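PDB 5W2F: eukaryotic translation initiation factor 2D from Homo sapiens, which delivers tRNA to the P-site of the eukaryotic ribosome without requiring GTP, and is represented here by its C-terminal domain. Local coordinates for residues I36-A41 and L77-L82. Sequence-based numbering, arbitrary orientation.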
loop_
_atom_site.group_PDB
_atom_site.type_symbol
_atom_site.label_atom_id
_atom_site.label_comp_id
_atom_site.label_asym_id
_atom_site.label_seq_id
_atom_site.Cartn_x
_atom_site.Cartn_y
_atom_site.Cartn_z
ATOM N N ILE A 36 5.263 -19.748 -4.347
ATOM C CA ILE A 36 4.587 -20.053 -5.606
ATOM C C ILE A 36 5.550 -20.043 -6.787
ATOM O O ILE A 36 5.523 -20.933 -7.654
ATOM C CB ILE A 36 3.421 -19.081 -5.845
ATOM C CG1 ILE A 36 2.299 -19.397 -4.867
ATOM C CG2 ILE A 36 2.908 -19.132 -7.277
ATOM C CD1 ILE A 36 1.324 -18.258 -4.678
ATOM N N VAL A 37 6.391 -19.023 -6.836
ATOM C CA VAL A 37 7.311 -18.892 -7.949
ATOM C C VAL A 37 8.379 -19.982 -7.918
ATOM O O VAL A 37 8.737 -20.542 -8.973
ATOM C CB VAL A 37 7.907 -17.473 -8.008
ATOM C CG1 VAL A 37 9.013 -17.372 -9.040
ATOM C CG2 VAL A 37 6.810 -16.461 -8.318
ATOM N N ILE A 38 8.896 -20.288 -6.729
ATOM C CA ILE A 38 9.863 -21.374 -6.593
ATOM C C ILE A 38 9.230 -22.677 -7.064
ATOM O O ILE A 38 9.849 -23.430 -7.822
ATOM C CB ILE A 38 10.438 -21.453 -5.171
ATOM C CG1 ILE A 38 11.355 -20.238 -4.927
ATOM C CG2 ILE A 38 11.227 -22.737 -4.963
ATOM C CD1 ILE A 38 11.732 -20.013 -3.480
ATOM N N ASN A 39 8.001 -22.940 -6.624
ATOM C CA ASN A 39 7.311 -24.161 -7.032
ATOM C C ASN A 39 7.044 -24.211 -8.531
ATOM O O ASN A 39 7.168 -25.280 -9.150
ATOM C CB ASN A 39 6.008 -24.340 -6.273
ATOM C CG ASN A 39 6.223 -24.718 -4.827
ATOM O OD1 ASN A 39 7.295 -25.171 -4.442
ATOM N ND2 ASN A 39 5.198 -24.524 -4.013
ATOM N N TYR A 40 6.719 -23.062 -9.122
ATOM C CA TYR A 40 6.495 -23.001 -10.561
ATOM C C TYR A 40 7.771 -23.428 -11.301
ATOM O O TYR A 40 7.735 -24.262 -12.226
ATOM C CB TYR A 40 6.024 -21.596 -10.987
ATOM C CG TYR A 40 5.747 -21.506 -12.463
ATOM C CD1 TYR A 40 6.768 -21.226 -13.386
ATOM C CD2 TYR A 40 4.460 -21.690 -12.948
ATOM C CE1 TYR A 40 6.508 -21.173 -14.749
ATOM C CE2 TYR A 40 4.189 -21.632 -14.300
ATOM C CZ TYR A 40 5.211 -21.383 -15.199
ATOM O OH TYR A 40 4.908 -21.351 -16.533
ATOM N N ALA A 41 8.908 -22.879 -10.889
ATOM C CA ALA A 41 10.162 -23.216 -11.547
ATOM C C ALA A 41 10.501 -24.695 -11.413
ATOM O O ALA A 41 10.934 -25.333 -12.380
ATOM C CB ALA A 41 11.288 -22.361 -11.000
ATOM N N LEU A 77 17.562 -16.084 -15.191
ATOM C CA LEU A 77 17.681 -15.204 -14.045
ATOM C C LEU A 77 18.048 -15.991 -12.815
ATOM O O LEU A 77 17.529 -17.090 -12.607
ATOM C CB LEU A 77 16.367 -14.478 -13.765
ATOM C CG LEU A 77 15.949 -13.408 -14.751
ATOM C CD1 LEU A 77 14.591 -12.842 -14.367
ATOM C CD2 LEU A 77 16.974 -12.289 -14.789
ATOM N N PRO A 78 18.920 -15.417 -11.965
ATOM C CA PRO A 78 19.042 -15.980 -10.636
ATOM C C PRO A 78 17.714 -15.974 -9.892
ATOM O O PRO A 78 16.885 -15.099 -10.114
ATOM C CB PRO A 78 20.016 -15.055 -9.924
ATOM C CG PRO A 78 20.577 -14.163 -10.960
ATOM C CD PRO A 78 19.682 -14.169 -12.130
ATOM N N TRP A 79 17.535 -16.939 -8.995
ATOM C CA TRP A 79 16.282 -17.047 -8.227
ATOM C C TRP A 79 15.845 -15.723 -7.621
ATOM O O TRP A 79 14.694 -15.328 -7.734
ATOM C CB TRP A 79 16.455 -18.038 -7.095
ATOM C CG TRP A 79 16.624 -19.445 -7.498
ATOM C CD1 TRP A 79 17.795 -20.098 -7.637
ATOM C CD2 TRP A 79 15.592 -20.383 -7.803
ATOM N NE1 TRP A 79 17.574 -21.399 -8.000
ATOM C CE2 TRP A 79 16.231 -21.609 -8.110
ATOM C CE3 TRP A 79 14.196 -20.319 -7.830
ATOM C CZ2 TRP A 79 15.529 -22.757 -8.435
ATOM C CZ3 TRP A 79 13.492 -21.470 -8.149
ATOM C CH2 TRP A 79 14.164 -22.667 -8.466
ATOM N N ASP A 80 16.775 -15.013 -7.001
ATOM C CA ASP A 80 16.388 -13.770 -6.324
ATOM C C ASP A 80 15.957 -12.682 -7.290
ATOM O O ASP A 80 15.030 -11.930 -6.998
ATOM C CB ASP A 80 17.481 -13.305 -5.380
ATOM C CG ASP A 80 17.601 -14.212 -4.162
ATOM O OD1 ASP A 80 16.708 -14.149 -3.308
ATOM O OD2 ASP A 80 18.570 -15.004 -4.052
ATOM N N SER A 81 16.611 -12.595 -8.445
ATOM C CA SER A 81 16.166 -11.641 -9.451
ATOM C C SER A 81 14.800 -11.989 -10.001
ATOM O O SER A 81 13.971 -11.114 -10.224
ATOM C CB SER A 81 17.160 -11.597 -10.601
ATOM O OG SER A 81 18.422 -11.108 -10.139
ATOM N N LEU A 82 14.575 -13.277 -10.232
ATOM C CA LEU A 82 13.283 -13.735 -10.694
ATOM C C LEU A 82 12.200 -13.327 -9.709
ATOM O O LEU A 82 11.164 -12.775 -10.090
ATOM C CB LEU A 82 13.304 -15.251 -10.883
ATOM C CG LEU A 82 11.977 -15.910 -11.237
ATOM C CD1 LEU A 82 11.425 -15.348 -12.537
ATOM C CD2 LEU A 82 12.153 -17.418 -11.290
#
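Trp79 drives the six-membered end of its indole against helix 30-43, where it meets Ile38 and Ala41, while one helical turn further along Leu82 packs on Val37. The leading atom of the ring is CZ3: Ala41 CB lies 3.7 Å from Trp79 CZ3, and nearly as close to CH2, approaching the ring obliquely. Ile38 takes the neighbouring part of the same ring, its CA 3.9 Å from Trp79 CZ3; its CG1 reaches both CE3 and CZ3 at 4.1 Å, and the two side chains cross at about a right angle. Trp79 CG lies anti to its carbonyl carbon (chi1 -68°), a setting from which the indole spans the 7.9 Å between the CA atoms of Ile38 and Trp79. The pyrrole NH, on the other ring, is held by a hydrogen bond from NE1 to the carbonyl oxygen of Lys52, which helps to fix the rotation of the indole. The CB atoms of Val37 and Leu82 are directed toward the facing segment; Val37 CG1 meets Leu82 CD2 at 3.9 Å and, almost as closely, Leu82 CG. No hydrogen bond links the two segments; the contact is apolar, and Val37, Ala41 and Leu82 are buried. It joins helix 30-43 to the first turn of helix 79-89, just after strand 76-78, within the SWIB/MDM2-family region. Val55 of the paired strand 54-56 touches Ala41, Trp79 and Leu82, Ile65 of helix 59-65 packs on Leu82, and Val37 also touches Leu83 and Cys86, further along helix 79-89.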